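ARO (armadillo repeats only protein) (Plasmodium falciparum Santa Lucia, PDB 5EWP) probably serves, through a scaffold of armadillo repeats, as a protein-binding platform in the translocation and attachment of rhoptries to the apical pole of the parasite. Local coordinates at residues A[26-31]-A[67-72]; A[62-67]-A[103-108]; A[177-182]-A[195-200]. All blocks are in the same frame, centred on the assembly; numbering follows the deposited sequence.

Interaction 1 (A[26-31]-A[67-72]); sequences NDVQEF and AILASK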
ATOM      1  N   ASN A  26     -14.035  20.311  -3.058  1.00 28.58           N
ATOM      2  CA  ASN A  26     -13.018  19.341  -3.498  1.00 27.81           C
ATOM      3  C   ASN A  26     -11.671  19.988  -3.776  1.00 31.86           C
ATOM      4  O   ASN A  26     -11.021  19.701  -4.787  1.00 35.54           O
ATOM      5  CB  ASN A  26     -13.479  18.593  -4.751  1.00 33.85           C
ATOM      6  CG  ASN A  26     -14.678  17.712  -4.498  1.00 37.90           C
ATOM      7  OD1 ASN A  26     -14.713  16.953  -3.533  1.00 42.93           O
ATOM      8  ND2 ASN A  26     -15.680  17.811  -5.366  1.00 46.14           N
ATOM      9  N   ASP A  27     -11.252  20.861  -2.868  1.00 25.74           N
ATOM     10  CA  ASP A  27     -10.014  21.603  -3.029  1.00 22.08           C
ATOM     11  C   ASP A  27      -8.814  20.716  -2.697  1.00 27.34           C
ATOM     12  O   ASP A  27      -8.402  20.604  -1.528  1.00 19.84           O
ATOM     13  CB  ASP A  27     -10.028  22.846  -2.140  1.00 25.19           C
ATOM     14  CG  ASP A  27      -8.943  23.840  -2.499  1.00 30.84           C
ATOM     15  OD1 ASP A  27      -7.924  23.448  -3.103  1.00 25.03           O
ATOM     16  OD2 ASP A  27      -9.090  25.025  -2.137  1.00 30.84           O
ATOM     17  N   VAL A  28      -8.269  20.081  -3.729  1.00 24.84           N
ATOM     18  CA  VAL A  28      -7.157  19.154  -3.573  1.00 24.20           C
ATOM     19  C   VAL A  28      -5.935  19.814  -2.940  1.00 22.79           C
ATOM     20  O   VAL A  28      -5.381  19.285  -1.977  1.00 20.95           O
ATOM     21  CB  VAL A  28      -6.766  18.522  -4.935  1.00 20.04           C
ATOM     22  CG1 VAL A  28      -5.451  17.772  -4.818  1.00 18.63           C
ATOM     23  CG2 VAL A  28      -7.863  17.593  -5.402  1.00 23.94           C
ATOM     24  N   GLN A  29      -5.510  20.963  -3.463  1.00 19.78           N
ATOM     25  CA  GLN A  29      -4.308  21.614  -2.945  1.00 19.26           C
ATOM     26  C   GLN A  29      -4.455  22.000  -1.480  1.00 19.22           C
ATOM     27  O   GLN A  29      -3.504  21.890  -0.694  1.00 19.78           O
ATOM     28  CB  GLN A  29      -3.953  22.859  -3.758  1.00 23.09           C
ATOM     29  CG  GLN A  29      -2.632  23.498  -3.334  1.00 23.39           C
ATOM     30  CD  GLN A  29      -1.438  22.592  -3.581  1.00 29.15           C
ATOM     31  OE1 GLN A  29      -1.001  22.418  -4.723  1.00 26.86           O
ATOM     32  NE2 GLN A  29      -0.908  22.006  -2.521  1.00 23.54           N
ATOM     33  N   GLU A  30      -5.642  22.460  -1.109  1.00 16.71           N
ATOM     34  CA  GLU A  30      -5.845  22.863   0.287  1.00 19.94           C
ATOM     35  C   GLU A  30      -5.818  21.644   1.220  1.00 18.12           C
ATOM     36  O   GLU A  30      -5.229  21.696   2.305  1.00 17.95           O
ATOM     37  CB  GLU A  30      -7.162  23.624   0.433  1.00 25.60           C
ATOM     38  CG  GLU A  30      -7.388  24.249   1.783  1.00 38.48           C
ATOM     39  CD  GLU A  30      -6.390  25.336   2.140  1.00 46.84           C
ATOM     40  OE1 GLU A  30      -5.658  25.823   1.255  1.00 41.96           O
ATOM     41  OE2 GLU A  30      -6.367  25.726   3.322  1.00 54.63           O
ATOM     42  N   PHE A  31      -6.431  20.546   0.790  1.00 17.30           N
ATOM     43  CA  PHE A  31      -6.336  19.296   1.551  1.00 19.86           C
ATOM     44  C   PHE A  31      -4.872  18.876   1.736  1.00 19.41           C
ATOM     45  O   PHE A  31      -4.476  18.485   2.816  1.00 16.22           O
ATOM     46  CB  PHE A  31      -7.118  18.168   0.865  1.00 17.46           C
ATOM     47  CG  PHE A  31      -8.607  18.176   1.153  1.00 21.56           C
ATOM     48  CD1 PHE A  31      -9.081  18.384   2.440  1.00 21.99           C
ATOM     49  CD2 PHE A  31      -9.526  17.964   0.132  1.00 19.92           C
ATOM     50  CE1 PHE A  31     -10.446  18.378   2.702  1.00 23.73           C
ATOM     51  CE2 PHE A  31     -10.891  17.965   0.383  1.00 29.40           C
ATOM     52  CZ  PHE A  31     -11.352  18.167   1.677  1.00 21.82           C
ATOM     53  N   ALA A  67      -7.562  10.506   0.012  1.00 14.63           N
ATOM     54  CA  ALA A  67      -7.661   9.090  -0.330  1.00 15.34           C
ATOM     55  C   ALA A  67      -9.006   8.775  -0.993  1.00 18.39           C
ATOM     56  O   ALA A  67      -9.086   7.982  -1.931  1.00 17.71           O
ATOM     57  CB  ALA A  67      -7.464   8.233   0.904  1.00 11.44           C
ATOM     58  N   ILE A  68     -10.063   9.399  -0.491  1.00 15.63           N
ATOM     59  CA  ILE A  68     -11.390   9.213  -1.062  1.00 17.05           C
ATOM     60  C   ILE A  68     -11.424   9.713  -2.496  1.00 22.56           C
ATOM     61  O   ILE A  68     -11.926   9.025  -3.391  1.00 21.95           O
ATOM     62  CB  ILE A  68     -12.462   9.919  -0.188  1.00 20.55           C
ATOM     63  CG1 ILE A  68     -12.603   9.160   1.127  1.00 19.36           C
ATOM     64  CG2 ILE A  68     -13.792   9.976  -0.916  1.00 24.89           C
ATOM     65  CD1 ILE A  68     -13.429   9.901   2.197  1.00 17.71           C
ATOM     66  N   LEU A  69     -10.844  10.883  -2.734  1.00 17.40           N
ATOM     67  CA  LEU A  69     -10.793  11.411  -4.088  1.00 14.58           C
ATOM     68  C   LEU A  69      -9.974  10.494  -4.989  1.00 19.39           C
ATOM     69  O   LEU A  69     -10.353  10.243  -6.144  1.00 21.31           O
ATOM     70  CB  LEU A  69     -10.225  12.827  -4.096  1.00 13.50           C
ATOM     71  CG  LEU A  69     -11.054  13.888  -3.367  1.00 22.87           C
ATOM     72  CD1 LEU A  69     -10.363  15.246  -3.412  1.00 23.08           C
ATOM     73  CD2 LEU A  69     -12.461  13.959  -3.955  1.00 26.61           C
ATOM     74  N   ALA A  70      -8.858   9.990  -4.470  1.00 19.15           N
ATOM     75  CA  ALA A  70      -8.011   9.073  -5.248  1.00 19.49           C
ATOM     76  C   ALA A  70      -8.715   7.747  -5.560  1.00 24.50           C
ATOM     77  O   ALA A  70      -8.346   7.043  -6.502  1.00 25.29           O
ATOM     78  CB  ALA A  70      -6.692   8.804  -4.510  1.00 17.23           C
ATOM     79  N   SER A  71      -9.734   7.406  -4.785  1.00 19.96           N
ATOM     80  CA  SER A  71     -10.392   6.115  -4.949  1.00 19.22           C
ATOM     81  C   SER A  71     -11.565   6.199  -5.928  1.00 29.16           C
ATOM     82  O   SER A  71     -12.183   5.185  -6.246  1.00 32.55           O
ATOM     83  CB  SER A  71     -10.869   5.582  -3.601  1.00 21.57           C
ATOM     84  OG  SER A  71     -11.996   6.302  -3.159  1.00 27.40           O
ATOM     85  N   LYS A  72     -11.874   7.400  -6.407  1.00 28.81           N
ATOM     86  CA  LYS A  72     -12.957   7.565  -7.377  1.00 32.40           C
ATOM     87  C   LYS A  72     -12.579   6.982  -8.746  1.00 39.13           C
ATOM     88  O   LYS A  72     -11.922   7.646  -9.556  1.00 34.23           O
ATOM     89  CB  LYS A  72     -13.331   9.043  -7.521  1.00 28.36           C
ATOM     90  CG  LYS A  72     -14.005   9.647  -6.303  1.00 34.45           C
ATOM     91  CD  LYS A  72     -15.092   8.729  -5.779  1.00 50.85           C
ATOM     92  CE  LYS A  72     -15.579   9.166  -4.405  1.00 49.43           C
ATOM     93  NZ  LYS A  72     -16.163   8.017  -3.657  1.00 44.22           N
TER
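Leu69 lays its two methyls across the turn at Asn26 and Val28, and this side chain makes both close contacts between 26-31 and 67-72. The setting is an armadillo-type alpha solenoid: the C-terminal end of helix 58-70 meets the corner where helix 14-25 stops and helix 28-34 starts. On the leucine, CD1 rests against Val28 CG2 at 4.0 Å, while CD2 sits 3.8 Å from Asn26 OD1, a van der Waals approach of a methyl to an amide oxygen. Leu69 meets both neighbours at a slant. Its first torsion (chi1 -64°) places CG beside the backbone N, and with CD1 anti to CA the two methyls part, CD1 to Val28 and CD2 to Asn26. Val28 contributes the branch that lies anti to its carbonyl carbon. Tyr78 of helix 77-84 touches Asn26, Val28 and Leu69 alike, so helix 77-84 joins the packing as well.

The corner illustrates how one helix can end and the next begin within two residues. Asn26, with positive phi, closes helix 14-25 in a Schellman motif, and Asp27 immediately becomes the N-cap of the next helix. Asp27 OD1 accepts from Glu30 N at 3.2 Å, the donor arriving from above the carboxylate plane, 68° out of it. The backbone of the corner is thus held by bonds at both helix ends. The opposite segment has a tie of its own where helix 58-70 runs out: Ile68 O receives Ser71 N at 3.1 Å and Ser71 OG at 2.7 Å, both from the same face of the carbonyl plane.

Interaction 2 (A[62-67]-A[103-108]); sequences SATQLA and VHAAVV
Ala63 and Ala105 each point toward the opposite helix, and their methyls meet, CB to CB at 3.8 Å, where helices 58-70 and 100-113 run side by side in the armadillo solenoid. The pair exemplifies close packing of nearly parallel helices: over these segments the axes differ in direction by only 18° and approach to 8.6 Å, a spacing that small side chains permit. The methyl of Ala105 does double duty. Besides meeting Ala63, it lies 3.8 Å from Thr64 OG1, so it touches two consecutive residues of the opposite helix, and the alpha carbons of Thr64 and Ala105 come as near as 5.4 Å.

Thr64 meets the contact with its hydroxyl branch. With chi1 at -56°, OG1 lies beside the backbone N, where it is hydrogen-bonded to Ala60 O one turn earlier in its own helix; the oxygen can therefore border an alanine methyl while keeping a polar partner. Met48 and Pro55, from the loop preceding this helix, touch the threonine side chain as well.

One turn further along, the pattern repeats with a larger partner. Ala67 and Val108 both point toward the opposite helix, and there the alpha carbons stand 6.3 Å apart. Leu94 of helix 87-95 also packs against Ala63, whereas Val107, on another side of its helix, is turned to Met144, Ala147 and Cys148 of helix 142-156, which continues the row. The contact thus joins two neighbouring helices of the superhelix largely by apolar packing, with the Thr64 hydroxyl at its border. At its C-terminal end the valine's CG1, the branch trans to the Val108 N, meets Ala67 CB at 3.9 Å.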
ATOM      1  N   SER A  62      -7.749  15.173   6.465  1.00 15.34           N
ATOM      2  CA  SER A  62      -7.483  15.716   5.137  1.00 16.18           C
ATOM      3  C   SER A  62      -6.849  14.646   4.255  1.00 14.91           C
ATOM      4  O   SER A  62      -7.222  14.488   3.096  1.00 16.50           O
ATOM      5  CB  SER A  62      -6.580  16.941   5.246  1.00 14.52           C
ATOM      6  OG  SER A  62      -7.240  18.000   5.941  1.00 18.42           O
ATOM      7  N   ALA A  63      -5.905  13.899   4.817  1.00 15.48           N
ATOM      8  CA  ALA A  63      -5.304  12.769   4.112  1.00 13.37           C
ATOM      9  C   ALA A  63      -6.392  11.762   3.724  1.00 12.57           C
ATOM     10  O   ALA A  63      -6.359  11.191   2.632  1.00 14.88           O
ATOM     11  CB  ALA A  63      -4.225  12.107   4.969  1.00 15.95           C
ATOM     12  N   THR A  64      -7.365  11.555   4.616  1.00 15.15           N
ATOM     13  CA  THR A  64      -8.453  10.633   4.322  1.00 14.27           C
ATOM     14  C   THR A  64      -9.339  11.155   3.165  1.00 15.47           C
ATOM     15  O   THR A  64      -9.720  10.397   2.284  1.00 17.11           O
ATOM     16  CB  THR A  64      -9.302  10.366   5.575  1.00 16.34           C
ATOM     17  OG1 THR A  64      -8.442   9.873   6.616  1.00 18.55           O
ATOM     18  CG2 THR A  64     -10.371   9.342   5.275  1.00 19.67           C
ATOM     19  N   GLN A  65      -9.648  12.447   3.145  1.00 15.30           N
ATOM     20  CA  GLN A  65     -10.458  12.975   2.044  1.00 14.89           C
ATOM     21  C   GLN A  65      -9.709  12.861   0.722  1.00 15.54           C
ATOM     22  O   GLN A  65     -10.322  12.610  -0.320  1.00 16.39           O
ATOM     23  CB  GLN A  65     -10.852  14.429   2.280  1.00 14.43           C
ATOM     24  CG  GLN A  65     -11.717  14.640   3.537  1.00 26.52           C
ATOM     25  CD  GLN A  65     -13.001  13.811   3.546  1.00 34.84           C
ATOM     26  OE1 GLN A  65     -13.431  13.348   4.599  1.00 43.58           O
ATOM     27  NE2 GLN A  65     -13.615  13.628   2.380  1.00 26.83           N
ATOM     28  N   LEU A  66      -8.390  13.047   0.762  1.00 16.49           N
ATOM     29  CA  LEU A  66      -7.576  12.898  -0.449  1.00 17.87           C
ATOM     30  C   LEU A  66      -7.610  11.445  -0.930  1.00 19.16           C
ATOM     31  O   LEU A  66      -7.709  11.180  -2.134  1.00 15.40           O
ATOM     32  CB  LEU A  66      -6.135  13.357  -0.196  1.00 13.83           C
ATOM     33  CG  LEU A  66      -5.963  14.876  -0.114  1.00 16.83           C
ATOM     34  CD1 LEU A  66      -4.610  15.275   0.494  1.00 16.60           C
ATOM     35  CD2 LEU A  66      -6.175  15.541  -1.485  1.00 18.26           C
ATOM     36  N   ALA A  67      -7.562  10.506   0.012  1.00 14.63           N
ATOM     37  CA  ALA A  67      -7.661   9.090  -0.330  1.00 15.34           C
ATOM     38  C   ALA A  67      -9.006   8.775  -0.993  1.00 18.39           C
ATOM     39  O   ALA A  67      -9.086   7.982  -1.931  1.00 17.71           O
ATOM     40  CB  ALA A  67      -7.464   8.233   0.904  1.00 11.44           C
ATOM     41  N   VAL A 103      -0.453   7.425   9.670  1.00 14.30           N
ATOM     42  CA  VAL A 103       0.209   6.415   8.850  1.00 13.08           C
ATOM     43  C   VAL A 103      -0.834   5.692   8.008  1.00 15.29           C
ATOM     44  O   VAL A 103      -0.669   5.537   6.804  1.00 10.89           O
ATOM     45  CB  VAL A 103       0.976   5.397   9.678  1.00 12.90           C
ATOM     46  CG1 VAL A 103       1.587   4.329   8.738  1.00 13.35           C
ATOM     47  CG2 VAL A 103       2.060   6.096  10.493  1.00 17.31           C
ATOM     48  N   HIS A 104      -1.923   5.252   8.645  1.00 14.50           N
ATOM     49  CA  HIS A 104      -2.931   4.497   7.904  1.00 15.97           C
ATOM     50  C   HIS A 104      -3.525   5.294   6.757  1.00 14.30           C
ATOM     51  O   HIS A 104      -3.694   4.770   5.665  1.00 12.19           O
ATOM     52  CB  HIS A 104      -4.043   4.040   8.836  1.00 15.32           C
ATOM     53  CG  HIS A 104      -3.633   2.945   9.765  1.00 15.84           C
ATOM     54  ND1 HIS A 104      -4.457   2.474  10.766  1.00 16.93           N
ATOM     55  CD2 HIS A 104      -2.505   2.199   9.821  1.00 14.67           C
ATOM     56  CE1 HIS A 104      -3.837   1.510  11.422  1.00 17.59           C
ATOM     57  NE2 HIS A 104      -2.655   1.314  10.860  1.00 15.43           N
ATOM     58  N   ALA A 105      -3.841   6.558   7.008  1.00 13.01           N
ATOM     59  CA  ALA A 105      -4.440   7.395   5.978  1.00 14.14           C
ATOM     60  C   ALA A 105      -3.483   7.564   4.800  1.00 12.49           C
ATOM     61  O   ALA A 105      -3.906   7.529   3.646  1.00 13.92           O
ATOM     62  CB  ALA A 105      -4.833   8.759   6.557  1.00 14.43           C
ATOM     63  N   ALA A 106      -2.197   7.729   5.103  1.00 11.39           N
ATOM     64  CA  ALA A 106      -1.167   7.853   4.062  1.00 11.47           C
ATOM     65  C   ALA A 106      -1.018   6.575   3.248  1.00 16.10           C
ATOM     66  O   ALA A 106      -0.879   6.626   2.031  1.00 15.39           O
ATOM     67  CB  ALA A 106       0.200   8.245   4.698  1.00 12.85           C
ATOM     68  N   VAL A 107      -1.037   5.428   3.914  1.00 11.02           N
ATOM     69  CA  VAL A 107      -0.980   4.156   3.207  1.00 15.25           C
ATOM     70  C   VAL A 107      -2.194   3.978   2.293  1.00 16.10           C
ATOM     71  O   VAL A 107      -2.045   3.615   1.125  1.00 11.97           O
ATOM     72  CB  VAL A 107      -0.896   2.973   4.200  1.00 14.62           C
ATOM     73  CG1 VAL A 107      -1.184   1.653   3.498  1.00 11.43           C
ATOM     74  CG2 VAL A 107       0.481   2.948   4.860  1.00 16.70           C
ATOM     75  N   VAL A 108      -3.392   4.241   2.816  1.00 15.04           N
ATOM     76  CA  VAL A 108      -4.588   4.139   1.977  1.00 11.32           C
ATOM     77  C   VAL A 108      -4.498   5.080   0.760  1.00  9.74           C
ATOM     78  O   VAL A 108      -4.736   4.643  -0.381  1.00 15.13           O
ATOM     79  CB  VAL A 108      -5.868   4.447   2.779  1.00 14.59           C
ATOM     80  CG1 VAL A 108      -7.083   4.510   1.838  1.00 15.99           C
ATOM     81  CG2 VAL A 108      -6.056   3.387   3.872  1.00 12.68           C
TER

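Interaction 3 (A[177-182]-A[195-200]); sequences NLLELP and LEAIYH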
ATOM      1  N   ASN A 177       7.099 -13.536   3.575  1.00 26.61           N
ATOM      2  CA  ASN A 177       6.398 -13.714   4.842  1.00 31.05           C
ATOM      3  C   ASN A 177       4.885 -13.582   4.728  1.00 32.59           C
ATOM      4  O   ASN A 177       4.142 -14.177   5.512  1.00 24.58           O
ATOM      5  CB  ASN A 177       6.903 -12.715   5.881  1.00 26.84           C
ATOM      6  CG  ASN A 177       8.290 -13.049   6.374  1.00 37.51           C
ATOM      7  OD1 ASN A 177       8.860 -14.079   6.007  1.00 46.74           O
ATOM      8  ND2 ASN A 177       8.845 -12.182   7.213  1.00 28.73           N
ATOM      9  N   LEU A 178       4.414 -12.824   3.745  1.00 25.40           N
ATOM     10  CA  LEU A 178       2.975 -12.708   3.546  1.00 22.76           C
ATOM     11  C   LEU A 178       2.372 -14.017   3.051  1.00 24.68           C
ATOM     12  O   LEU A 178       1.158 -14.183   3.075  1.00 24.19           O
ATOM     13  CB  LEU A 178       2.640 -11.570   2.568  1.00 27.05           C
ATOM     14  CG  LEU A 178       2.956 -10.158   3.083  1.00 24.68           C
ATOM     15  CD1 LEU A 178       2.587  -9.067   2.079  1.00 27.96           C
ATOM     16  CD2 LEU A 178       2.279  -9.912   4.395  1.00 23.23           C
ATOM     17  N   LEU A 179       3.214 -14.953   2.613  1.00 18.88           N
ATOM     18  CA  LEU A 179       2.720 -16.261   2.186  1.00 23.40           C
ATOM     19  C   LEU A 179       2.316 -17.156   3.368  1.00 27.29           C
ATOM     20  O   LEU A 179       1.560 -18.118   3.201  1.00 26.92           O
ATOM     21  CB  LEU A 179       3.779 -16.991   1.359  1.00 24.35           C
ATOM     22  CG  LEU A 179       4.243 -16.331   0.063  1.00 24.23           C
ATOM     23  CD1 LEU A 179       5.473 -17.069  -0.483  1.00 26.40           C
ATOM     24  CD2 LEU A 179       3.121 -16.321  -0.961  1.00 26.68           C
ATOM     25  N   GLU A 180       2.816 -16.844   4.554  1.00 28.78           N
ATOM     26  CA  GLU A 180       2.558 -17.683   5.726  1.00 31.20           C
ATOM     27  C   GLU A 180       1.081 -17.736   6.118  1.00 35.50           C
ATOM     28  O   GLU A 180       0.357 -16.752   5.992  1.00 30.70           O
ATOM     29  CB  GLU A 180       3.394 -17.210   6.919  1.00 25.16           C
ATOM     30  CG  GLU A 180       4.879 -17.494   6.752  1.00 29.84           C
ATOM     31  CD  GLU A 180       5.714 -17.058   7.945  1.00 42.79           C
ATOM     32  OE1 GLU A 180       5.145 -16.522   8.921  1.00 45.22           O
ATOM     33  OE2 GLU A 180       6.947 -17.235   7.893  1.00 42.46           O
ATOM     34  N   LEU A 181       0.635 -18.903   6.568  1.00 35.31           N
ATOM     35  CA  LEU A 181      -0.713 -19.045   7.111  1.00 35.42           C
ATOM     36  C   LEU A 181      -0.806 -18.370   8.475  1.00 40.25           C
ATOM     37  O   LEU A 181       0.200 -18.265   9.179  1.00 37.56           O
ATOM     38  CB  LEU A 181      -1.088 -20.529   7.241  1.00 35.99           C
ATOM     39  CG  LEU A 181      -1.333 -21.316   5.953  1.00 41.04           C
ATOM     40  CD1 LEU A 181      -1.616 -22.783   6.266  1.00 48.05           C
ATOM     41  CD2 LEU A 181      -2.461 -20.714   5.145  1.00 38.62           C
ATOM     42  N   PRO A 182      -2.016 -17.927   8.865  1.00 40.70           N
ATOM     43  CA  PRO A 182      -2.278 -17.511  10.248  1.00 42.10           C
ATOM     44  C   PRO A 182      -2.035 -18.690  11.188  1.00 39.46           C
ATOM     45  O   PRO A 182      -2.296 -19.823  10.786  1.00 38.52           O
ATOM     46  CB  PRO A 182      -3.757 -17.112  10.233  1.00 45.39           C
ATOM     47  CG  PRO A 182      -4.098 -16.900   8.809  1.00 45.05           C
ATOM     48  CD  PRO A 182      -3.202 -17.780   8.007  1.00 41.85           C
ATOM     49  N   LEU A 195      -2.585 -15.138  -1.576  1.00 22.28           N
ATOM     50  CA  LEU A 195      -2.731 -15.290  -3.013  1.00 23.54           C
ATOM     51  C   LEU A 195      -2.167 -14.077  -3.742  1.00 21.62           C
ATOM     52  O   LEU A 195      -1.484 -14.219  -4.759  1.00 27.13           O
ATOM     53  CB  LEU A 195      -4.192 -15.515  -3.386  1.00 30.56           C
ATOM     54  CG  LEU A 195      -4.460 -15.717  -4.880  1.00 34.18           C
ATOM     55  CD1 LEU A 195      -3.510 -16.728  -5.486  1.00 35.73           C
ATOM     56  CD2 LEU A 195      -5.891 -16.185  -5.062  1.00 37.31           C
ATOM     57  N   GLU A 196      -2.441 -12.884  -3.215  1.00 22.12           N
ATOM     58  CA  GLU A 196      -1.918 -11.667  -3.841  1.00 26.29           C
ATOM     59  C   GLU A 196      -0.390 -11.651  -3.798  1.00 24.82           C
ATOM     60  O   GLU A 196       0.266 -11.256  -4.764  1.00 20.68           O
ATOM     61  CB  GLU A 196      -2.502 -10.418  -3.168  1.00 26.17           C
ATOM     62  CG  GLU A 196      -4.003 -10.273  -3.386  1.00 30.52           C
ATOM     63  CD  GLU A 196      -4.621  -9.128  -2.603  1.00 40.64           C
ATOM     64  OE1 GLU A 196      -3.879  -8.395  -1.907  1.00 33.59           O
ATOM     65  OE2 GLU A 196      -5.860  -8.970  -2.672  1.00 44.07           O
ATOM     66  N   ALA A 197       0.173 -12.126  -2.692  1.00 21.20           N
ATOM     67  CA  ALA A 197       1.619 -12.160  -2.542  1.00 22.40           C
ATOM     68  C   ALA A 197       2.273 -13.110  -3.557  1.00 22.47           C
ATOM     69  O   ALA A 197       3.371 -12.851  -4.021  1.00 22.02           O
ATOM     70  CB  ALA A 197       1.993 -12.553  -1.105  1.00 20.62           C
ATOM     71  N   ILE A 198       1.598 -14.202  -3.905  1.00 22.58           N
ATOM     72  CA  ILE A 198       2.091 -15.091  -4.953  1.00 21.15           C
ATOM     73  C   ILE A 198       2.239 -14.299  -6.247  1.00 23.31           C
ATOM     74  O   ILE A 198       3.277 -14.336  -6.905  1.00 24.07           O
ATOM     75  CB  ILE A 198       1.149 -16.274  -5.202  1.00 25.28           C
ATOM     76  CG1 ILE A 198       1.147 -17.215  -4.000  1.00 28.24           C
ATOM     77  CG2 ILE A 198       1.579 -17.046  -6.458  1.00 28.28           C
ATOM     78  CD1 ILE A 198       0.082 -18.288  -4.082  1.00 27.85           C
ATOM     79  N   TYR A 199       1.194 -13.560  -6.590  1.00 22.74           N
ATOM     80  CA  TYR A 199       1.216 -12.758  -7.812  1.00 26.77           C
ATOM     81  C   TYR A 199       2.268 -11.657  -7.752  1.00 22.97           C
ATOM     82  O   TYR A 199       2.884 -11.321  -8.760  1.00 22.51           O
ATOM     83  CB  TYR A 199      -0.165 -12.170  -8.074  1.00 22.25           C
ATOM     84  CG  TYR A 199      -1.229 -13.213  -8.327  1.00 26.28           C
ATOM     85  CD1 TYR A 199      -0.932 -14.409  -8.981  1.00 37.12           C
ATOM     86  CD2 TYR A 199      -2.537 -12.999  -7.912  1.00 26.42           C
ATOM     87  CE1 TYR A 199      -1.923 -15.363  -9.210  1.00 38.25           C
ATOM     88  CE2 TYR A 199      -3.524 -13.938  -8.135  1.00 32.49           C
ATOM     89  CZ  TYR A 199      -3.219 -15.112  -8.778  1.00 37.10           C
ATOM     90  OH  TYR A 199      -4.232 -16.023  -8.975  1.00 38.74           O
ATOM     91  N   HIS A 200       2.464 -11.071  -6.573  1.00 18.47           N
ATOM     92  CA  HIS A 200       3.496 -10.052  -6.435  1.00 16.62           C
ATOM     93  C   HIS A 200       4.887 -10.635  -6.705  1.00 18.43           C
ATOM     94  O   HIS A 200       5.712 -10.013  -7.371  1.00 19.00           O
ATOM     95  CB  HIS A 200       3.455  -9.417  -5.034  1.00 19.53           C
ATOM     96  CG  HIS A 200       2.176  -8.698  -4.721  1.00 16.13           C
ATOM     97  ND1 HIS A 200       1.354  -8.167  -5.696  1.00 21.02           N
ATOM     98  CD2 HIS A 200       1.573  -8.429  -3.533  1.00 19.67           C
ATOM     99  CE1 HIS A 200       0.310  -7.592  -5.122  1.00 19.54           C
ATOM    100  NE2 HIS A 200       0.416  -7.742  -3.812  1.00 18.69           N
TER
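The helical bond from His200 N to Glu196 O, 2.9 Å long, spans Ala197 and Ile198, the two residues of its turn on which Leu178 and Leu179 rest. The same carbonyl oxygen also lies over the centre of the His200 ring, 3.2 Å above its plane, so the imidazole is folded back along its own helix. Across the contact, Glu180 N reaches Asn177 O at 3.1 Å and closes a type I beta turn that has Leu178 and Leu179 at its middle positions.

The turn begins at Asn177 and leads into the loop before helix 192-205, so the contact is part of the packing between successive helices of the armadillo solenoid. Ala197 points its methyl toward the turn and takes both leucines at once, with Leu178 CB at 3.9 Å and Leu179 CD2 at the same distance. The same CD2 continues to Ile198 CG1 at 3.7 Å, and the two side chains cross there at about a right angle. Ile198 offers this branch because CG1 stands beside its backbone N (chi1 -68°), leaving CG2 trans to that nitrogen.

Neighbouring helices add to the burial: Leu178 packs on Lys145 and Ala149 of helix 142-156, Leu179 on Leu231 of helix 224-231, and Ile198 on Leu239, Ser243 and Leu246 of helix 237-250. Past the turn, Glu180 O is hydrogen-bonded to Gln194 NE2, a polar tie between the loop and the start of helix 192-205.

How the interactions relate
Interactions 1 and 2 are neighbours, with centres 10 Å apart; both draw on helix 58-70 and share Ala67. Their segments alternate along the chain, 26-31 and 62-67 before 67-72 and 103-108, so that helix 58-70 links the corner before helix 28-34 to helix 100-113. Direct packing joins them too, Phe31 CB lying 3.6 Å from Leu66 CG. Interaction 3 comes later in sequence and on the other side of the chain's centre, its own centre 31 Å from that of interaction 1 and 25 Å from that of interaction 2. This serial layout suits an armadillo solenoid, whose elongated body is built from successive local contacts.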